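PDB 3T0O: ribonuclease T2 from Homo sapiens, which cleaves single-stranded RNA, preferentially between purine and uridine residues, degrading microbial RNA in innate immunity and yielding purine-2',3'-cyclophosphate ends. Local coordinates for residues T39-W44 / D75-F80; Q28-D33 / P81-F86; L130-K133 / Y138-V141. All coordinates share one frame; numbering follows the deposited sequence.

Interaction 1: residues T39-W44 / D75-F80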
# COMPACT_ATOMS: atom_id res chain seq x y z
N THR A 39 -4.07 -4.33 -1.53
CA THR A 39 -4.81 -3.06 -1.46
C THR A 39 -3.87 -1.92 -1.07
O THR A 39 -2.68 -2.12 -0.75
CB THR A 39 -5.93 -3.11 -0.34
OG1 THR A 39 -5.29 -3.47 0.90
CG2 THR A 39 -6.91 -4.20 -0.71
N ILE A 40 -4.40 -0.68 -1.16
CA ILE A 40 -3.61 0.49 -0.88
C ILE A 40 -3.40 0.69 0.60
O ILE A 40 -4.37 0.71 1.37
CB ILE A 40 -4.31 1.74 -1.41
CG1 ILE A 40 -4.53 1.58 -2.92
CG2 ILE A 40 -3.44 2.95 -1.06
CD1 ILE A 40 -5.47 2.69 -3.48
N HIS A 41 -2.15 0.80 1.02
CA HIS A 41 -1.87 1.32 2.34
C HIS A 41 -1.80 2.85 2.28
O HIS A 41 -2.57 3.54 2.97
CB HIS A 41 -0.59 0.74 2.81
CG HIS A 41 -0.36 1.02 4.25
ND1 HIS A 41 0.62 0.39 4.97
CD2 HIS A 41 -1.00 1.85 5.11
CE1 HIS A 41 0.61 0.84 6.22
NE2 HIS A 41 -0.37 1.72 6.34
N GLY A 42 -0.95 3.40 1.40
CA GLY A 42 -1.02 4.82 1.20
C GLY A 42 0.01 5.28 0.19
O GLY A 42 0.75 4.48 -0.38
N LEU A 43 -0.00 6.59 -0.07
CA LEU A 43 0.91 7.25 -0.93
C LEU A 43 1.71 8.22 -0.10
O LEU A 43 1.19 9.23 0.36
CB LEU A 43 0.15 7.95 -2.07
CG LEU A 43 1.08 8.73 -2.98
CD1 LEU A 43 1.95 7.81 -3.79
CD2 LEU A 43 0.21 9.58 -3.99
N TRP A 44 2.93 7.84 0.20
CA TRP A 44 3.64 8.55 1.27
C TRP A 44 4.84 9.35 0.78
O TRP A 44 5.74 8.78 0.15
CB TRP A 44 4.23 7.49 2.19
CG TRP A 44 3.22 6.60 2.88
CD1 TRP A 44 1.93 6.75 2.96
CD2 TRP A 44 3.56 5.43 3.62
NE1 TRP A 44 1.36 5.70 3.69
CE2 TRP A 44 2.38 4.89 4.09
CE3 TRP A 44 4.77 4.82 3.93
CZ2 TRP A 44 2.33 3.72 4.86
CZ3 TRP A 44 4.72 3.65 4.67
CH2 TRP A 44 3.55 3.12 5.07
N ASP A 75 -9.61 -0.62 5.46
CA ASP A 75 -8.82 -0.63 6.67
C ASP A 75 -8.53 -2.03 7.08
O ASP A 75 -9.35 -2.70 7.66
CB ASP A 75 -9.56 0.11 7.76
CG ASP A 75 -8.81 0.14 9.07
OD1 ASP A 75 -7.72 -0.47 9.14
OD2 ASP A 75 -9.32 0.75 10.05
N VAL A 76 -7.36 -2.50 6.69
CA VAL A 76 -6.95 -3.88 7.01
C VAL A 76 -5.81 -3.93 7.97
O VAL A 76 -5.16 -4.99 8.08
CB VAL A 76 -6.65 -4.65 5.70
CG1 VAL A 76 -7.94 -4.76 4.88
CG2 VAL A 76 -5.51 -3.98 4.90
N ILE A 77 -5.63 -2.86 8.75
CA ILE A 77 -4.63 -2.91 9.83
C ILE A 77 -5.38 -2.89 11.13
O ILE A 77 -5.39 -3.92 11.82
CB ILE A 77 -3.70 -1.76 9.68
CG1 ILE A 77 -2.88 -1.96 8.38
CG2 ILE A 77 -2.76 -1.76 10.90
CD1 ILE A 77 -2.07 -0.82 7.98
N HIS A 78 -6.04 -1.79 11.50
CA HIS A 78 -6.83 -1.84 12.71
C HIS A 78 -8.25 -2.28 12.52
O HIS A 78 -8.93 -2.67 13.51
CB HIS A 78 -6.94 -0.50 13.36
CG HIS A 78 -5.63 -0.01 13.87
ND1 HIS A 78 -4.84 -0.74 14.75
CD2 HIS A 78 -4.95 1.12 13.58
CE1 HIS A 78 -3.71 -0.07 14.96
NE2 HIS A 78 -3.76 1.07 14.28
N SER A 79 -8.68 -2.16 11.26
CA SER A 79 -10.02 -2.59 10.92
C SER A 79 -11.04 -1.94 11.83
O SER A 79 -11.91 -2.62 12.38
CB SER A 79 -10.15 -4.14 10.94
OG SER A 79 -9.33 -4.66 9.91
N PHE A 80 -10.94 -0.62 12.01
CA PHE A 80 -11.93 0.08 12.81
C PHE A 80 -13.24 0.10 11.99
O PHE A 80 -13.22 0.07 10.73
CB PHE A 80 -11.43 1.53 12.98
CG PHE A 80 -10.22 1.69 13.87
CD1 PHE A 80 -10.19 1.12 15.16
CD2 PHE A 80 -9.15 2.43 13.45
CE1 PHE A 80 -9.09 1.28 16.00
CE2 PHE A 80 -8.04 2.65 14.36
CZ PHE A 80 -8.04 2.06 15.57

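Interaction 2: residues Q28-D33 / P81-F86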
# COMPACT_ATOMS: atom_id res chain seq x y z
N GLN A 28 -12.38 -8.76 12.06
CA GLN A 28 -13.43 -7.77 12.11
C GLN A 28 -13.44 -6.88 10.89
O GLN A 28 -12.42 -6.61 10.31
CB GLN A 28 -13.32 -6.92 13.35
CG GLN A 28 -12.05 -6.18 13.46
CD GLN A 28 -12.08 -5.47 14.76
OE1 GLN A 28 -12.61 -6.02 15.74
NE2 GLN A 28 -11.65 -4.24 14.78
N ASN A 29 -14.62 -6.45 10.48
CA ASN A 29 -14.77 -5.49 9.42
C ASN A 29 -14.07 -5.92 8.16
O ASN A 29 -14.32 -7.08 7.71
CB ASN A 29 -14.41 -4.07 9.91
CG ASN A 29 -15.23 -3.71 11.11
OD1 ASN A 29 -16.45 -3.90 11.09
ND2 ASN A 29 -14.59 -3.24 12.16
N ASP A 30 -13.18 -5.09 7.64
CA ASP A 30 -12.53 -5.43 6.37
C ASP A 30 -11.64 -6.70 6.47
O ASP A 30 -11.35 -7.33 5.44
CB ASP A 30 -11.70 -4.21 5.86
CG ASP A 30 -12.58 -3.07 5.33
OD1 ASP A 30 -13.67 -3.34 4.83
OD2 ASP A 30 -12.22 -1.88 5.57
N CYS A 31 -11.22 -7.06 7.68
CA CYS A 31 -10.42 -8.24 7.94
C CYS A 31 -11.23 -9.45 8.37
O CYS A 31 -10.65 -10.52 8.66
CB CYS A 31 -9.35 -7.92 9.05
SG CYS A 31 -8.12 -6.87 8.36
N ARG A 32 -12.56 -9.35 8.39
CA ARG A 32 -13.30 -10.56 8.73
C ARG A 32 -13.14 -11.64 7.67
O ARG A 32 -12.92 -12.80 8.00
CB ARG A 32 -14.73 -10.20 9.04
CG ARG A 32 -15.50 -11.43 9.41
CD ARG A 32 -16.78 -11.05 10.03
NE ARG A 32 -16.66 -10.29 11.29
CZ ARG A 32 -16.49 -10.79 12.51
NH1 ARG A 32 -16.33 -12.08 12.72
NH2 ARG A 32 -16.48 -9.94 13.54
N ASP A 33 -13.24 -11.24 6.41
CA ASP A 33 -12.83 -12.06 5.29
C ASP A 33 -11.86 -11.17 4.51
O ASP A 33 -12.32 -10.37 3.72
CB ASP A 33 -14.10 -12.41 4.46
CG ASP A 33 -15.10 -13.30 5.25
OD1 ASP A 33 -14.77 -14.48 5.53
OD2 ASP A 33 -16.22 -12.80 5.58
N PRO A 81 -14.33 0.14 12.70
CA PRO A 81 -15.65 0.13 12.04
C PRO A 81 -15.83 1.41 11.25
O PRO A 81 -16.40 1.38 10.16
CB PRO A 81 -16.64 -0.01 13.18
CG PRO A 81 -15.88 0.14 14.49
CD PRO A 81 -14.37 -0.02 14.14
N ASN A 82 -15.28 2.50 11.77
CA ASN A 82 -15.31 3.73 11.03
C ASN A 82 -14.09 3.74 10.11
O ASN A 82 -12.98 4.03 10.55
CB ASN A 82 -15.17 4.90 11.97
CG ASN A 82 -15.36 6.22 11.26
OD1 ASN A 82 -15.32 6.28 10.00
ND2 ASN A 82 -15.60 7.28 12.05
N ARG A 83 -14.29 3.36 8.85
CA ARG A 83 -13.18 3.20 7.93
C ARG A 83 -12.46 4.55 7.67
O ARG A 83 -11.30 4.63 7.27
CB ARG A 83 -13.75 2.63 6.62
CG ARG A 83 -12.81 1.85 5.84
CD ARG A 83 -13.49 1.33 4.57
NE ARG A 83 -14.28 0.09 4.73
CZ ARG A 83 -15.62 0.03 4.82
NH1 ARG A 83 -16.41 1.12 4.84
NH2 ARG A 83 -16.19 -1.16 4.92
N SER A 84 -13.18 5.62 7.92
CA SER A 84 -12.61 6.90 7.64
C SER A 84 -11.50 7.26 8.67
O SER A 84 -10.70 8.15 8.40
CB SER A 84 -13.69 7.96 7.40
OG SER A 84 -13.99 8.50 8.64
N ARG A 85 -11.40 6.58 9.82
CA ARG A 85 -10.28 6.82 10.75
C ARG A 85 -8.97 6.53 10.07
O ARG A 85 -7.97 7.23 10.25
CB ARG A 85 -10.34 5.95 12.02
CG ARG A 85 -11.62 5.96 12.79
CD ARG A 85 -11.41 5.20 14.11
NE ARG A 85 -10.30 5.71 14.91
CZ ARG A 85 -10.01 5.31 16.15
NH1 ARG A 85 -10.76 4.37 16.73
NH2 ARG A 85 -8.99 5.84 16.83
N PHE A 86 -8.93 5.49 9.27
CA PHE A 86 -7.67 5.17 8.55
C PHE A 86 -7.33 6.21 7.51
O PHE A 86 -6.21 6.63 7.43
CB PHE A 86 -7.85 3.77 7.95
CG PHE A 86 -6.81 3.31 7.00
CD1 PHE A 86 -5.49 3.49 7.26
CD2 PHE A 86 -7.18 2.59 5.85
CE1 PHE A 86 -4.51 3.02 6.35
CE2 PHE A 86 -6.27 2.12 4.99
CZ PHE A 86 -4.90 2.35 5.21

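Interaction 3: residues L130-K133 / Y138-V141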
# COMPACT_ATOMS: atom_id res chain seq x y z
N LEU A 130 2.49 -13.29 -13.63
CA LEU A 130 3.79 -13.85 -13.41
C LEU A 130 3.67 -15.24 -12.79
O LEU A 130 4.71 -15.91 -12.57
CB LEU A 130 4.59 -12.88 -12.54
CG LEU A 130 5.02 -11.46 -13.00
CD1 LEU A 130 5.51 -10.61 -11.89
CD2 LEU A 130 6.12 -11.57 -14.09
N GLY A 131 2.46 -15.68 -12.43
CA GLY A 131 2.30 -16.98 -11.76
C GLY A 131 2.53 -16.91 -10.29
O GLY A 131 2.62 -17.98 -9.60
N ILE A 132 2.62 -15.69 -9.77
CA ILE A 132 2.82 -15.56 -8.32
C ILE A 132 1.50 -15.36 -7.64
O ILE A 132 0.95 -14.27 -7.68
CB ILE A 132 3.79 -14.41 -8.02
CG1 ILE A 132 5.06 -14.68 -8.79
CG2 ILE A 132 3.99 -14.33 -6.51
CD1 ILE A 132 6.09 -13.55 -8.63
N LYS A 133 0.96 -16.44 -7.10
CA LYS A 133 -0.34 -16.46 -6.49
C LYS A 133 -0.22 -16.89 -5.05
O LYS A 133 0.70 -17.62 -4.69
CB LYS A 133 -1.25 -17.40 -7.29
CG LYS A 133 -0.82 -18.88 -7.26
CD LYS A 133 -1.81 -19.67 -8.13
CE LYS A 133 -1.53 -21.17 -7.93
NZ LYS A 133 -0.32 -21.62 -8.74
N TYR A 138 5.80 -22.20 -0.22
CA TYR A 138 6.57 -20.96 -0.15
C TYR A 138 7.14 -20.51 -1.50
O TYR A 138 7.45 -21.33 -2.32
CB TYR A 138 7.73 -21.13 0.80
CG TYR A 138 7.35 -21.50 2.18
CD1 TYR A 138 6.06 -21.18 2.73
CD2 TYR A 138 8.28 -22.17 2.96
CE1 TYR A 138 5.74 -21.54 4.03
CE2 TYR A 138 7.97 -22.49 4.27
CZ TYR A 138 6.71 -22.18 4.79
OH TYR A 138 6.52 -22.57 6.09
N TYR A 139 7.34 -19.20 -1.65
CA TYR A 139 8.06 -18.61 -2.73
C TYR A 139 9.42 -18.24 -2.21
O TYR A 139 9.71 -18.38 -1.00
CB TYR A 139 7.38 -17.31 -3.17
CG TYR A 139 6.10 -17.61 -3.91
CD1 TYR A 139 6.12 -17.87 -5.27
CD2 TYR A 139 4.89 -17.70 -3.23
CE1 TYR A 139 5.01 -18.20 -5.96
CE2 TYR A 139 3.72 -18.01 -3.94
CZ TYR A 139 3.80 -18.22 -5.28
OH TYR A 139 2.68 -18.58 -5.95
N GLN A 140 10.28 -17.77 -3.11
CA GLN A 140 11.45 -17.04 -2.64
C GLN A 140 11.21 -15.56 -2.74
O GLN A 140 10.48 -15.10 -3.58
CB GLN A 140 12.65 -17.36 -3.50
CG GLN A 140 13.01 -18.85 -3.48
CD GLN A 140 13.60 -19.22 -2.15
OE1 GLN A 140 14.58 -18.61 -1.69
NE2 GLN A 140 13.03 -20.23 -1.54
N VAL A 141 11.78 -14.77 -1.82
CA VAL A 141 11.65 -13.35 -1.94
C VAL A 141 12.12 -12.87 -3.31
O VAL A 141 11.47 -11.96 -3.82
CB VAL A 141 12.38 -12.62 -0.82
CG1 VAL A 141 12.41 -11.10 -1.11
CG2 VAL A 141 11.64 -12.97 0.50
O HOH W 1 2.24 -20.98 -7.35

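Interaction 1: residues T39-W44 / D75-F80
Two small van der Waals contacts, Ile77 against the ring of His41 and Val76 against Thr39, join the strand carrying His41 to the loop between helices 66-72 and 84-98. In the first, the delta methyl of Ile77 sits over one face of the imidazole in a CH-pi contact, CD1 lying 3.8 Å from the ring centroid and 29° off its normal. The methyl leans toward the far side of the ring, where CD1 of Ile77 comes to 3.5 Å from NE2 of His41. With its CG anti to the backbone N (chi1 -169°), His41 reaches out from the strand, and the extended Ile77 chain meets it at about a right angle. The opposite face of the imidazole receives the indole edge of Trp44, whose CZ2 stands over the ring centre, so the ring is held from both sides. Its rotation is further fixed by Gln174, whose OE1 is hydrogen-bonded to His41 ND1. The second contact is looser: CG2 of Val76 comes to 4.0 Å from OG1 of Thr39.

Asp75 ties the loop back on itself just where Ile77 faces the histidine. Its OD1 takes the backbone N of Ile77 at 3.2 Å, closing an Asx turn. Ser79 N also reaches Asp75 OD1, at 2.9 Å. The other oxygen, Asp75 OD2, accepts from Phe80 N at 2.9 Å, with the donor above the carboxylate plane.

On the strand, His41 and Gly42 form a classic beta bulge facing Val16 of strand 12-18. Glu90 OE1 is hydrogen-bonded to Trp44 NE1. A sheet strand carrying the predicted catalytic His41, facing a helix that carries Glu90 and His94, probably active-site residues too, is consistent with the RNase T2 active site.

Interaction 2: residues Q28-D33 / P81-F86
Arg83 and Asp30 form the salt bridge that ties these segments together, guanidinium edge to carboxylate. The principal bond runs from NE of Arg83 to OD2 of Asp30, 3.0 Å long with an N-H...O angle of 149°. It uses the syn lone pair of OD2, and the two planar groups are turned 32° against each other. A weak bond joins NH2 of Arg83 to OD1 of Asp30 at 3.3 Å, so the second oxygen takes a lesser share. The bend of the arginine chain at chi3 (-83°) turns this edge toward the acid. Asp30 OD2 also accepts from the backbone N of Asp75, a second bond that would steady the carboxylate.

Beside the bridge, the amide of Asn29 packs on Pro81. Its ND2 comes to 3.5 Å from CA of Pro81 and 3.8 Å from CD, a van der Waals contact, while the hydrogen-bond partner of ND2 is Ser79 O.

Further out, OD1 of Asn82 accepts from Ser84 N at 3.1 Å and from Ser84 OG at 2.9 Å, both donors approaching one face of the amide plane. Asn82 is an N-glycosylation site, though it carries no sugar in this model. The whole is a surface contact between a loop tethered by the Cys24-Cys31 disulfide and an asparagine-capped approach to helix 84-98, the helix that carries Glu90 and His94.

Interaction 3: residues L130-K133 / Y138-V141
Tyr139 carries this contact, its ring extending from the short strand 139-140 to the chain that leaves helix 123-129. At the far end the phenol OH donates a short hydrogen bond to the carbonyl O of Lys133, 2.5 Å away. The hydroxyl lies in the carbonyl plane, on a lone pair, with a C=O...O angle of 132°. The backbone N of Lys133 is also near, 3.0 Å from OH of Tyr139.

Ile132 covers one face of the ring. Its CG2 methyl makes a CH-pi contact 4.2 Å from the Tyr139 centroid, displaced toward the rim, where CE1 of the tyrosine is 4.0 Å from CG2. This branch is the one anti to the backbone N, while CG1 lies beside that N. Ile132 also packs on Leu127 and Phe144, which belong to helices 123-129 and 141-152.

The turn that brings Ile132 and Lys133 to the ring follows a Schellman motif at the end of helix 123-129, with Gly131 taking the positive phi of 84°. Strand 139-140 in turn pairs antiparallel with strand 221-222, near the C-terminal end of the model.

Lys133 returns to the hydroxyl by its other end. Its chain bends at chi4 (-79°), and a water accepts from NZ of Lys133 at 3.0 Å while donating to OH of Tyr139 at 2.8 Å.

From the N terminus the chain runs through strand 12-18 and helix 20-23 and enters 28-33, the first side of interaction 2, before running into strand 39-45 of the central antiparallel sheet. Helix 66-72 follows, and the loop 75-80 returns to that strand, closing interaction 1. Directly after it, 81-86 closes interaction 2, so interaction 1 is nested within the larger loop. The two touch: loop 75-80 is hydrogen-bonded to 28-33 and so joins the sheet to the surface loop. Interaction 3 comes later in series, a short closure joining the end of helix 123-129 to strand 139-140, its centre about 23 Å from that of interaction 1.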